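Local atomic coordinates of formate oxidase (Aspergillus oryzae, PDB entry 5ZU2), a protein that probably oxidises formate with the help of a bound FAD cofactor, as a member of the glucose-methanol-choline (GMC) oxidoreductase family. Residues Ala541-Ile546 and Asn556-Val561; Val10-Gly15 and Leu34-Gly39; Asn97-Val102 and Cys200-Arg205. The protein carries 1 engineered substitution. All blocks are in the same frame, centred on the assembly; numbering follows the deposited sequence.

Contact 1: Ala541-Ile546 and Asn556-Val561; sequences ADASVI and NSVYAV. With FAD (flavin-adenine dinucleotide), chain D.
D542, whose backbone O lies against V561, has its carboxylate oxygen OD1 gripped twice by one residue: the hydroxyl OG of S544 donates to it at 2.6 Å from the syn side, and the backbone N of S544, 2.8 Å from OD1, approaches on the anti side, 25° out of the carboxylate plane. The second bond makes an Asx turn. With chi1 at 58°, CG sits between the backbone N and the carbonyl carbon, which brings OD1 within reach of the N and OG of S544, two residues on. OD2 is taken by T271 and the backbone N of G267, leaving the group little freedom to rotate. The turn presents the backbone N of A543 to FAD O2P at 2.7 Å, an almost straight bond (170°) to the pyrophosphate.

Away from the phosphate the contact is apolar. V545 and V561 meet tip to tip, CG2 to CG1 at 3.6 Å. V558 forks: CG2 packs on A543 CB at 3.8 Å, while CG1 reaches FAD O5' at 3.4 Å. I546 crosses V558 at about a right angle, and its long chain brings CD1 beside S557, whose OG bonds to I554 O. V558, being branched at CB, can serve protein and cofactor with one methyl each. The loop following strand 538-540 is thereby laid against helix 555-572, with helix 16-25 touching both A541 and V558.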
# COMPACT_ATOMS: atom_id res chain seq x y z
N ALA A 541 -10.21 3.76 10.41
CA ALA A 541 -10.21 4.03 8.97
C ALA A 541 -8.75 4.03 8.49
O ALA A 541 -8.06 5.04 8.62
CB ALA A 541 -10.92 5.34 8.64
N ASP A 542 -8.30 2.87 8.00
CA ASP A 542 -6.99 2.70 7.37
C ASP A 542 -6.92 1.27 6.79
O ASP A 542 -7.92 0.54 6.77
CB ASP A 542 -5.83 3.01 8.33
CG ASP A 542 -5.84 2.15 9.61
OD1 ASP A 542 -6.19 0.95 9.52
OD2 ASP A 542 -5.45 2.67 10.69
N ALA A 543 -5.74 0.89 6.30
CA ALA A 543 -5.58 -0.40 5.66
C ALA A 543 -5.87 -1.57 6.60
O ALA A 543 -6.01 -2.69 6.13
CB ALA A 543 -4.16 -0.53 5.08
N SER A 544 -5.94 -1.35 7.91
CA SER A 544 -6.15 -2.50 8.79
C SER A 544 -7.57 -3.02 8.75
O SER A 544 -7.81 -4.14 9.22
CB SER A 544 -5.78 -2.17 10.23
OG SER A 544 -6.69 -1.23 10.77
N VAL A 545 -8.52 -2.25 8.19
CA VAL A 545 -9.89 -2.73 8.14
C VAL A 545 -10.12 -3.63 6.94
O VAL A 545 -11.13 -4.35 6.92
CB VAL A 545 -10.93 -1.60 8.10
CG1 VAL A 545 -10.66 -0.60 9.16
CG2 VAL A 545 -10.99 -0.94 6.72
N ILE A 546 -9.22 -3.60 5.96
CA ILE A 546 -9.35 -4.33 4.70
C ILE A 546 -9.43 -5.83 4.95
O ILE A 546 -8.46 -6.43 5.43
CB ILE A 546 -8.20 -3.98 3.74
CG1 ILE A 546 -8.38 -2.55 3.23
CG2 ILE A 546 -8.10 -5.00 2.63
CD1 ILE A 546 -7.25 -2.09 2.33
N ASN A 556 -5.38 2.83 -3.58
CA ASN A 556 -6.70 3.22 -4.07
C ASN A 556 -7.79 2.71 -3.13
O ASN A 556 -8.68 3.47 -2.72
CB ASN A 556 -6.86 2.67 -5.50
CG ASN A 556 -8.11 3.16 -6.20
OD1 ASN A 556 -8.48 2.64 -7.25
ND2 ASN A 556 -8.77 4.17 -5.65
N SER A 557 -7.72 1.43 -2.72
CA SER A 557 -8.70 0.92 -1.76
C SER A 557 -8.59 1.60 -0.39
O SER A 557 -9.60 1.76 0.31
CB SER A 557 -8.58 -0.60 -1.61
OG SER A 557 -7.41 -0.97 -0.92
N VAL A 558 -7.39 2.03 0.01
CA VAL A 558 -7.25 2.66 1.32
C VAL A 558 -7.97 4.01 1.33
O VAL A 558 -8.70 4.34 2.28
CB VAL A 558 -5.77 2.78 1.71
CG1 VAL A 558 -5.63 3.65 2.95
CG2 VAL A 558 -5.16 1.40 1.97
N TYR A 559 -7.76 4.83 0.30
CA TYR A 559 -8.53 6.07 0.16
C TYR A 559 -10.03 5.80 0.16
O TYR A 559 -10.80 6.51 0.81
CB TYR A 559 -8.13 6.81 -1.11
CG TYR A 559 -6.87 7.66 -1.02
CD1 TYR A 559 -6.87 8.91 -0.40
CD2 TYR A 559 -5.66 7.19 -1.54
CE1 TYR A 559 -5.69 9.68 -0.32
CE2 TYR A 559 -4.49 7.96 -1.48
CZ TYR A 559 -4.51 9.20 -0.87
OH TYR A 559 -3.35 9.94 -0.83
N ALA A 560 -10.46 4.78 -0.58
CA ALA A 560 -11.88 4.46 -0.62
C ALA A 560 -12.43 4.18 0.77
O ALA A 560 -13.56 4.57 1.09
CB ALA A 560 -12.13 3.27 -1.56
N VAL A 561 -11.65 3.46 1.60
CA VAL A 561 -12.08 3.16 2.96
C VAL A 561 -12.30 4.45 3.75
O VAL A 561 -13.30 4.61 4.46
CB VAL A 561 -11.05 2.26 3.66
CG1 VAL A 561 -11.28 2.28 5.18
CG2 VAL A 561 -11.09 0.86 3.06
PA FAD D . -0.56 5.28 6.64
O1A FAD D . 0.75 4.68 6.87
O2A FAD D . -0.69 6.02 5.32
O5B FAD D . -0.96 6.31 7.83
C5B FAD D . -0.66 6.04 9.22
C4B FAD D . -0.32 7.36 9.87
O4B FAD D . -0.37 7.24 11.31
C3B FAD D . 1.06 7.93 9.53
O3B FAD D . 1.02 9.32 9.26
C2B FAD D . 1.86 7.67 10.81
O2B FAD D . 2.95 8.57 11.01
C1B FAD D . 0.77 7.84 11.86
N9A FAD D . 1.08 7.18 13.13
C8A FAD D . 1.37 5.86 13.28
N7A FAD D . 1.61 5.50 14.52
C5A FAD D . 1.51 6.68 15.23
C6A FAD D . 1.66 6.98 16.60
N6A FAD D . 1.98 6.07 17.52
N1A FAD D . 1.47 8.27 16.99
C2A FAD D . 1.15 9.17 16.06
N3A FAD D . 0.99 9.01 14.75
C4A FAD D . 1.18 7.73 14.39
N1 FAD D . 0.13 1.55 -2.57
C2 FAD D . -0.28 1.63 -3.87
O2 FAD D . -1.48 1.55 -4.17
N3 FAD D . 0.67 1.83 -4.88
C4 FAD D . 2.05 1.95 -4.71
O4 FAD D . 2.79 2.11 -5.68
C4X FAD D . 2.46 1.86 -3.32
N5 FAD D . 3.74 1.95 -3.05
C5X FAD D . 4.14 1.86 -1.73
C6 FAD D . 5.50 1.99 -1.43
C7 FAD D . 5.96 1.92 -0.12
C7M FAD D . 7.44 2.05 0.16
C8 FAD D . 5.03 1.74 0.92
C8M FAD D . 5.49 1.67 2.35
C9 FAD D . 3.67 1.63 0.63
C9A FAD D . 3.22 1.69 -0.68
N10 FAD D . 1.84 1.60 -1.02
C10 FAD D . 1.43 1.66 -2.32
C1' FAD D . 0.83 1.34 0.01
C2' FAD D . 0.05 2.56 0.45
O2' FAD D . 0.89 3.71 0.46
C3' FAD D . -0.46 2.30 1.87
O3' FAD D . -1.08 1.02 1.95
C4' FAD D . -1.42 3.34 2.43
O4' FAD D . -0.82 4.63 2.30
C5' FAD D . -1.78 2.98 3.86
O5' FAD D . -2.62 4.02 4.41
P FAD D . -3.04 4.02 5.91
O1P FAD D . -3.82 5.32 6.08
O2P FAD D . -3.67 2.69 6.21
O3P FAD D . -1.67 4.15 6.70

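Contact 2: Val10-Gly15 and Leu34-Gly39; sequences VIVGGG and LIVEAG. With FAD (flavin-adenine dinucleotide), chain D.
E37 reaches from the end of one strand to the glycine turn of its neighbour, where OE1 accepts the backbone N of G14 at 2.9 Å through its anti lone pair, in a rather bent bond (131°). The same OE1 takes the ribose hydroxyl O3B of FAD at 2.6 Å, and OE2 takes O2B, also at 2.6 Å. OE2 is met as well by the backbone N of G39, so each carboxylate oxygen has two donors and the group's rotation is fixed. CG lies anti to the backbone N (chi1 162°) and the chain then bends at chi2, which brings one oxygen to each hydroxyl of the diol.

This nucleotide end is the close-packed part. Lacking side chains, G13 and G15 let the cofactor come right up to the backbone, with G15 CA 3.2 Å from FAD O5B. G13 also has a positive phi (102°), a conformation that glycine adopts easily. G14 CA rests on I35 CG2 at 3.7 Å.

Between the parallel strands the backbone is firmly zipped by I11 N to L34 O, V36 N to I11 O and G13 N to V36 O (2.7 Å), but the side chains meet more loosely. V10 and L34 lie alongside one another on one face, as do V12 and V36. On the other, I11 and I35 approach no closer than 4.5 Å between their CG2 atoms, and both lean instead on A22 of helix 16-25. Strand 9-12, that helix and strand 33-36 form the beta-alpha-beta unit of a Rossmann-type dinucleotide-binding fold, with a probable GxGxxG turn and an acidic residue after the second strand to hold the adenosine ribose.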
# COMPACT_ATOMS: atom_id res chain seq x y z
N VAL A 10 -11.74 13.68 16.31
CA VAL A 10 -10.30 13.52 16.48
C VAL A 10 -9.86 12.37 15.60
O VAL A 10 -10.35 11.25 15.73
CB VAL A 10 -9.93 13.24 17.95
CG1 VAL A 10 -8.47 12.88 18.06
CG2 VAL A 10 -10.26 14.47 18.83
N ILE A 11 -8.95 12.66 14.67
CA ILE A 11 -8.27 11.63 13.88
C ILE A 11 -6.90 11.37 14.49
O ILE A 11 -6.10 12.30 14.69
CB ILE A 11 -8.16 12.02 12.40
CG1 ILE A 11 -9.51 11.87 11.68
CG2 ILE A 11 -7.11 11.17 11.72
CD1 ILE A 11 -10.57 12.88 12.04
N VAL A 12 -6.63 10.11 14.80
CA VAL A 12 -5.38 9.69 15.40
C VAL A 12 -4.55 9.10 14.28
O VAL A 12 -4.83 8.00 13.79
CB VAL A 12 -5.63 8.69 16.53
CG1 VAL A 12 -4.34 8.36 17.28
CG2 VAL A 12 -6.74 9.21 17.47
N GLY A 13 -3.54 9.85 13.82
CA GLY A 13 -2.72 9.42 12.70
C GLY A 13 -3.09 10.09 11.39
O GLY A 13 -4.08 9.72 10.77
N GLY A 14 -2.32 11.10 10.97
CA GLY A 14 -2.62 11.85 9.76
C GLY A 14 -2.08 11.21 8.50
O GLY A 14 -1.33 11.83 7.75
N GLY A 15 -2.48 9.98 8.23
CA GLY A 15 -1.99 9.23 7.10
C GLY A 15 -2.92 9.28 5.92
O GLY A 15 -3.70 10.23 5.74
N LEU A 34 -9.58 17.70 14.69
CA LEU A 34 -8.21 17.63 15.15
C LEU A 34 -7.52 16.44 14.50
O LEU A 34 -8.10 15.35 14.42
CB LEU A 34 -8.15 17.48 16.67
CG LEU A 34 -6.79 17.04 17.21
CD1 LEU A 34 -5.79 18.17 17.09
CD2 LEU A 34 -6.93 16.55 18.63
N ILE A 35 -6.28 16.64 14.06
CA ILE A 35 -5.43 15.55 13.56
C ILE A 35 -4.18 15.48 14.44
O ILE A 35 -3.45 16.47 14.54
CB ILE A 35 -5.01 15.75 12.11
CG1 ILE A 35 -6.23 15.94 11.21
CG2 ILE A 35 -4.17 14.56 11.66
CD1 ILE A 35 -5.86 16.31 9.76
N VAL A 36 -3.92 14.31 15.07
CA VAL A 36 -2.64 14.07 15.74
C VAL A 36 -1.79 13.15 14.87
O VAL A 36 -2.30 12.18 14.28
CB VAL A 36 -2.82 13.50 17.17
CG1 VAL A 36 -3.50 14.53 18.07
CG2 VAL A 36 -3.56 12.20 17.19
N GLU A 37 -0.50 13.48 14.76
CA GLU A 37 0.41 12.82 13.83
C GLU A 37 1.82 12.84 14.40
O GLU A 37 2.27 13.88 14.90
CB GLU A 37 0.40 13.52 12.45
CG GLU A 37 1.59 13.19 11.56
CD GLU A 37 1.66 11.70 11.25
OE1 GLU A 37 0.59 11.09 11.11
OE2 GLU A 37 2.78 11.14 11.15
N ALA A 38 2.53 11.70 14.29
CA ALA A 38 3.86 11.57 14.90
C ALA A 38 4.94 12.33 14.14
O ALA A 38 5.86 12.87 14.77
CB ALA A 38 4.25 10.09 15.04
N GLY A 39 4.84 12.41 12.81
CA GLY A 39 5.85 13.05 11.99
C GLY A 39 5.54 14.51 11.70
O GLY A 39 4.60 15.09 12.24
PA FAD D . -0.56 5.28 6.64
O1A FAD D . 0.75 4.68 6.87
O2A FAD D . -0.69 6.02 5.32
O5B FAD D . -0.96 6.31 7.83
C5B FAD D . -0.66 6.04 9.22
C4B FAD D . -0.32 7.36 9.87
O4B FAD D . -0.37 7.24 11.31
C3B FAD D . 1.06 7.93 9.53
O3B FAD D . 1.02 9.32 9.26
C2B FAD D . 1.86 7.67 10.81
O2B FAD D . 2.95 8.57 11.01
C1B FAD D . 0.77 7.84 11.86
N9A FAD D . 1.08 7.18 13.13
C8A FAD D . 1.37 5.86 13.28
N7A FAD D . 1.61 5.50 14.52
C5A FAD D . 1.51 6.68 15.23
C6A FAD D . 1.66 6.98 16.60
N6A FAD D . 1.98 6.07 17.52
N1A FAD D . 1.47 8.27 16.99
C2A FAD D . 1.15 9.17 16.06
N3A FAD D . 0.99 9.01 14.75
C4A FAD D . 1.18 7.73 14.39
N1 FAD D . 0.13 1.55 -2.57
C2 FAD D . -0.28 1.63 -3.87
O2 FAD D . -1.48 1.55 -4.17
N3 FAD D . 0.67 1.83 -4.88
C4 FAD D . 2.05 1.95 -4.71
O4 FAD D . 2.79 2.11 -5.68
C4X FAD D . 2.46 1.86 -3.32
N5 FAD D . 3.74 1.95 -3.05
C5X FAD D . 4.14 1.86 -1.73
C6 FAD D . 5.50 1.99 -1.43
C7 FAD D . 5.96 1.92 -0.12
C7M FAD D . 7.44 2.05 0.16
C8 FAD D . 5.03 1.74 0.92
C8M FAD D . 5.49 1.67 2.35
C9 FAD D . 3.67 1.63 0.63
C9A FAD D . 3.22 1.69 -0.68
N10 FAD D . 1.84 1.60 -1.02
C10 FAD D . 1.43 1.66 -2.32
C1' FAD D . 0.83 1.34 0.01
C2' FAD D . 0.05 2.56 0.45
O2' FAD D . 0.89 3.71 0.46
C3' FAD D . -0.46 2.30 1.87
O3' FAD D . -1.08 1.02 1.95
C4' FAD D . -1.42 3.34 2.43
O4' FAD D . -0.82 4.63 2.30
C5' FAD D . -1.78 2.98 3.86
O5' FAD D . -2.62 4.02 4.41
P FAD D . -3.04 4.02 5.91
O1P FAD D . -3.82 5.32 6.08
O2P FAD D . -3.67 2.69 6.21
O3P FAD D . -1.67 4.15 6.70

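Contact 3: Asn97-Val102 and Cys200-Arg205; sequences NYFTWV and CDTIYR. With FAD (flavin-adenine dinucleotide), chain D.
F99-W101 and C200-I203 meet in a short, irregular antiparallel contact that adds strand 100-101 to strand 195-204 of the large mixed sheet, beside the flavin ring. T202 N donates to F99 O at 2.8 Å, tilted 17° from the carbonyl plane. W101 N also bonds to C200 O, but from well above that carbonyl's plane.

The F99 ring is packed between two groups. I203 CD1 lies over one face, 3.6 Å from the centroid, a CH-pi contact that the CG1-CD1 arm of isoleucine is long enough to make, while the backbone O of N97 stands over the opposite face. In T202, chi1 of 44° sets OG1 between the backbone N and the carbonyl carbon, which leaves CG2 anti to the carbonyl carbon, where it meets W101 CE3 obliquely at 3.5 Å. A water joins the side chains of the T100-D201 pair: OG1 of T100 donates to it at 2.8 Å and it donates to OD1 of D201.

The other edge of the strand serves FAD. T100 gives its backbone N to flavin O4 (3.2 Å) and accepts weakly from N3 on its own O, so the main chain reads the pyrimidine end of the ring. N97, whose amide can donate and accept, sends ND2 to the ribityl O2' at 3.0 Å and also to Q555 OE1, while Y98 lays a ring face over flavin C6. A donor at O4 would be expected to draw electron density from the isoalloxazine, so this edge probably tunes the flavin as well as positioning it.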
# COMPACT_ATOMS: atom_id res chain seq x y z
N ASN A 97 5.08 6.41 -0.95
CA ASN A 97 4.80 5.22 -1.74
C ASN A 97 5.22 5.42 -3.20
O ASN A 97 5.69 6.49 -3.60
CB ASN A 97 3.33 4.82 -1.59
CG ASN A 97 2.34 5.81 -2.19
OD1 ASN A 97 2.70 6.72 -2.94
ND2 ASN A 97 1.05 5.60 -1.88
N TYR A 98 5.03 4.39 -4.03
CA TYR A 98 5.47 4.41 -5.43
C TYR A 98 4.33 4.63 -6.42
O TYR A 98 4.38 4.19 -7.58
CB TYR A 98 6.29 3.14 -5.74
CG TYR A 98 7.44 3.05 -4.76
CD1 TYR A 98 8.19 4.18 -4.44
CD2 TYR A 98 7.74 1.85 -4.11
CE1 TYR A 98 9.23 4.13 -3.50
CE2 TYR A 98 8.78 1.78 -3.19
CZ TYR A 98 9.52 2.92 -2.89
OH TYR A 98 10.55 2.86 -1.95
N PHE A 99 3.31 5.38 -5.99
CA PHE A 99 2.40 6.15 -6.84
C PHE A 99 1.33 5.40 -7.61
O PHE A 99 0.32 6.02 -7.95
CB PHE A 99 3.22 6.93 -7.87
CG PHE A 99 4.33 7.70 -7.27
CD1 PHE A 99 4.08 8.86 -6.57
CD2 PHE A 99 5.65 7.25 -7.38
CE1 PHE A 99 5.13 9.59 -6.00
CE2 PHE A 99 6.68 7.96 -6.81
CZ PHE A 99 6.42 9.13 -6.11
N THR A 100 1.43 4.08 -7.75
CA THR A 100 0.50 3.36 -8.62
C THR A 100 -0.91 3.41 -8.07
O THR A 100 -1.12 3.25 -6.86
CB THR A 100 0.93 1.91 -8.80
OG1 THR A 100 2.22 1.88 -9.42
CG2 THR A 100 -0.08 1.19 -9.69
N TRP A 101 -1.86 3.70 -8.94
CA TRP A 101 -3.26 3.93 -8.58
C TRP A 101 -4.10 2.93 -9.36
O TRP A 101 -4.31 3.10 -10.56
CB TRP A 101 -3.67 5.36 -8.90
CG TRP A 101 -5.09 5.70 -8.54
CD1 TRP A 101 -6.20 5.57 -9.33
CD2 TRP A 101 -5.55 6.25 -7.30
NE1 TRP A 101 -7.31 5.99 -8.65
CE2 TRP A 101 -6.94 6.41 -7.40
CE3 TRP A 101 -4.92 6.60 -6.10
CZ2 TRP A 101 -7.71 6.91 -6.37
CZ3 TRP A 101 -5.68 7.10 -5.08
CH2 TRP A 101 -7.06 7.25 -5.21
N VAL A 102 -4.59 1.90 -8.66
CA VAL A 102 -5.29 0.79 -9.29
C VAL A 102 -6.23 0.17 -8.26
O VAL A 102 -5.80 -0.13 -7.14
CB VAL A 102 -4.28 -0.23 -9.87
CG1 VAL A 102 -3.22 -0.57 -8.82
CG2 VAL A 102 -4.99 -1.49 -10.35
N CYS A 200 -1.90 4.45 -14.03
CA CYS A 200 -2.15 5.78 -13.49
C CYS A 200 -1.41 5.94 -12.17
O CYS A 200 -1.05 4.96 -11.52
CB CYS A 200 -3.65 6.03 -13.28
SG CYS A 200 -4.58 6.17 -14.85
N ASP A 201 -1.17 7.20 -11.79
CA ASP A 201 -0.28 7.49 -10.69
C ASP A 201 -0.77 8.67 -9.86
O ASP A 201 -1.37 9.61 -10.38
CB ASP A 201 1.13 7.79 -11.19
CG ASP A 201 1.84 6.55 -11.65
OD1 ASP A 201 2.24 5.75 -10.77
OD2 ASP A 201 1.97 6.34 -12.88
N THR A 202 -0.49 8.61 -8.56
CA THR A 202 -0.68 9.79 -7.71
C THR A 202 0.48 10.75 -7.96
O THR A 202 1.19 11.14 -7.03
CB THR A 202 -0.80 9.41 -6.22
OG1 THR A 202 0.20 8.44 -5.86
CG2 THR A 202 -2.21 8.87 -5.88
N ILE A 203 0.67 11.10 -9.24
CA ILE A 203 1.62 12.12 -9.69
C ILE A 203 0.90 13.03 -10.67
O ILE A 203 0.10 12.55 -11.49
CB ILE A 203 2.88 11.51 -10.35
CG1 ILE A 203 3.61 10.58 -9.38
CG2 ILE A 203 3.81 12.61 -10.85
CD1 ILE A 203 4.68 9.69 -10.01
N TYR A 204 1.13 14.33 -10.58
CA TYR A 204 0.59 15.24 -11.58
C TYR A 204 1.51 16.45 -11.71
O TYR A 204 1.93 17.03 -10.70
CB TYR A 204 -0.84 15.67 -11.25
CG TYR A 204 -1.48 16.55 -12.32
CD1 TYR A 204 -1.53 16.15 -13.64
CD2 TYR A 204 -2.05 17.78 -11.98
CE1 TYR A 204 -2.11 16.95 -14.62
CE2 TYR A 204 -2.65 18.58 -12.94
CZ TYR A 204 -2.68 18.16 -14.25
OH TYR A 204 -3.26 18.95 -15.20
N ARG A 205 1.83 16.79 -12.96
CA ARG A 205 2.79 17.84 -13.28
C ARG A 205 4.04 17.70 -12.41
O ARG A 205 4.47 18.63 -11.72
CB ARG A 205 2.16 19.24 -13.18
CG ARG A 205 0.88 19.37 -14.05
CD ARG A 205 0.56 20.82 -14.42
NE ARG A 205 1.79 21.62 -14.47
CZ ARG A 205 1.86 22.91 -14.77
NH1 ARG A 205 0.77 23.61 -15.07
NH2 ARG A 205 3.05 23.51 -14.77
PA FAD D . -0.56 5.28 6.64
O1A FAD D . 0.75 4.68 6.87
O2A FAD D . -0.69 6.02 5.32
O5B FAD D . -0.96 6.31 7.83
C5B FAD D . -0.66 6.04 9.22
C4B FAD D . -0.32 7.36 9.87
O4B FAD D . -0.37 7.24 11.31
C3B FAD D . 1.06 7.93 9.53
O3B FAD D . 1.02 9.32 9.26
C2B FAD D . 1.86 7.67 10.81
O2B FAD D . 2.95 8.57 11.01
C1B FAD D . 0.77 7.84 11.86
N9A FAD D . 1.08 7.18 13.13
C8A FAD D . 1.37 5.86 13.28
N7A FAD D . 1.61 5.50 14.52
C5A FAD D . 1.51 6.68 15.23
C6A FAD D . 1.66 6.98 16.60
N6A FAD D . 1.98 6.07 17.52
N1A FAD D . 1.47 8.27 16.99
C2A FAD D . 1.15 9.17 16.06
N3A FAD D . 0.99 9.01 14.75
C4A FAD D . 1.18 7.73 14.39
N1 FAD D . 0.13 1.55 -2.57
C2 FAD D . -0.28 1.63 -3.87
O2 FAD D . -1.48 1.55 -4.17
N3 FAD D . 0.67 1.83 -4.88
C4 FAD D . 2.05 1.95 -4.71
O4 FAD D . 2.79 2.11 -5.68
C4X FAD D . 2.46 1.86 -3.32
N5 FAD D . 3.74 1.95 -3.05
C5X FAD D . 4.14 1.86 -1.73
C6 FAD D . 5.50 1.99 -1.43
C7 FAD D . 5.96 1.92 -0.12
C7M FAD D . 7.44 2.05 0.16
C8 FAD D . 5.03 1.74 0.92
C8M FAD D . 5.49 1.67 2.35
C9 FAD D . 3.67 1.63 0.63
C9A FAD D . 3.22 1.69 -0.68
N10 FAD D . 1.84 1.60 -1.02
C10 FAD D . 1.43 1.66 -2.32
C1' FAD D . 0.83 1.34 0.01
C2' FAD D . 0.05 2.56 0.45
O2' FAD D . 0.89 3.71 0.46
C3' FAD D . -0.46 2.30 1.87
O3' FAD D . -1.08 1.02 1.95
C4' FAD D . -1.42 3.34 2.43
O4' FAD D . -0.82 4.63 2.30
C5' FAD D . -1.78 2.98 3.86
O5' FAD D . -2.62 4.02 4.41
P FAD D . -3.04 4.02 5.91
O1P FAD D . -3.82 5.32 6.08
O2P FAD D . -3.67 2.69 6.21
O3P FAD D . -1.67 4.15 6.70
O HOH W 1 1.46 9.12 -3.73
O HOH W 2 3.36 3.56 -11.29
O HOH W 3 -3.24 2.24 -12.74

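How the contacts relate
The three contacts are strung along the extended FAD: contact 2 holds the adenosine ribose, contact 1 the pyrophosphate and contact 3 the flavin. Their spacing follows that order, with centres about 16 Å apart for contacts 1 and 2, about 17 Å for contacts 1 and 3, and about 23 Å for contacts 2 and 3. Contacts 1 and 3 pack directly on each other, the indole of W101 lying against helix 555-572: its CZ3 is 3.5 Å from Y559 CD2, and N556 CB is 3.4 Å from V102 O. Contact 2 touches neither; its nearest atoms stay about 6 Å from contact 1 and about 9 Å from contact 3, with the cofactor as their shared partner.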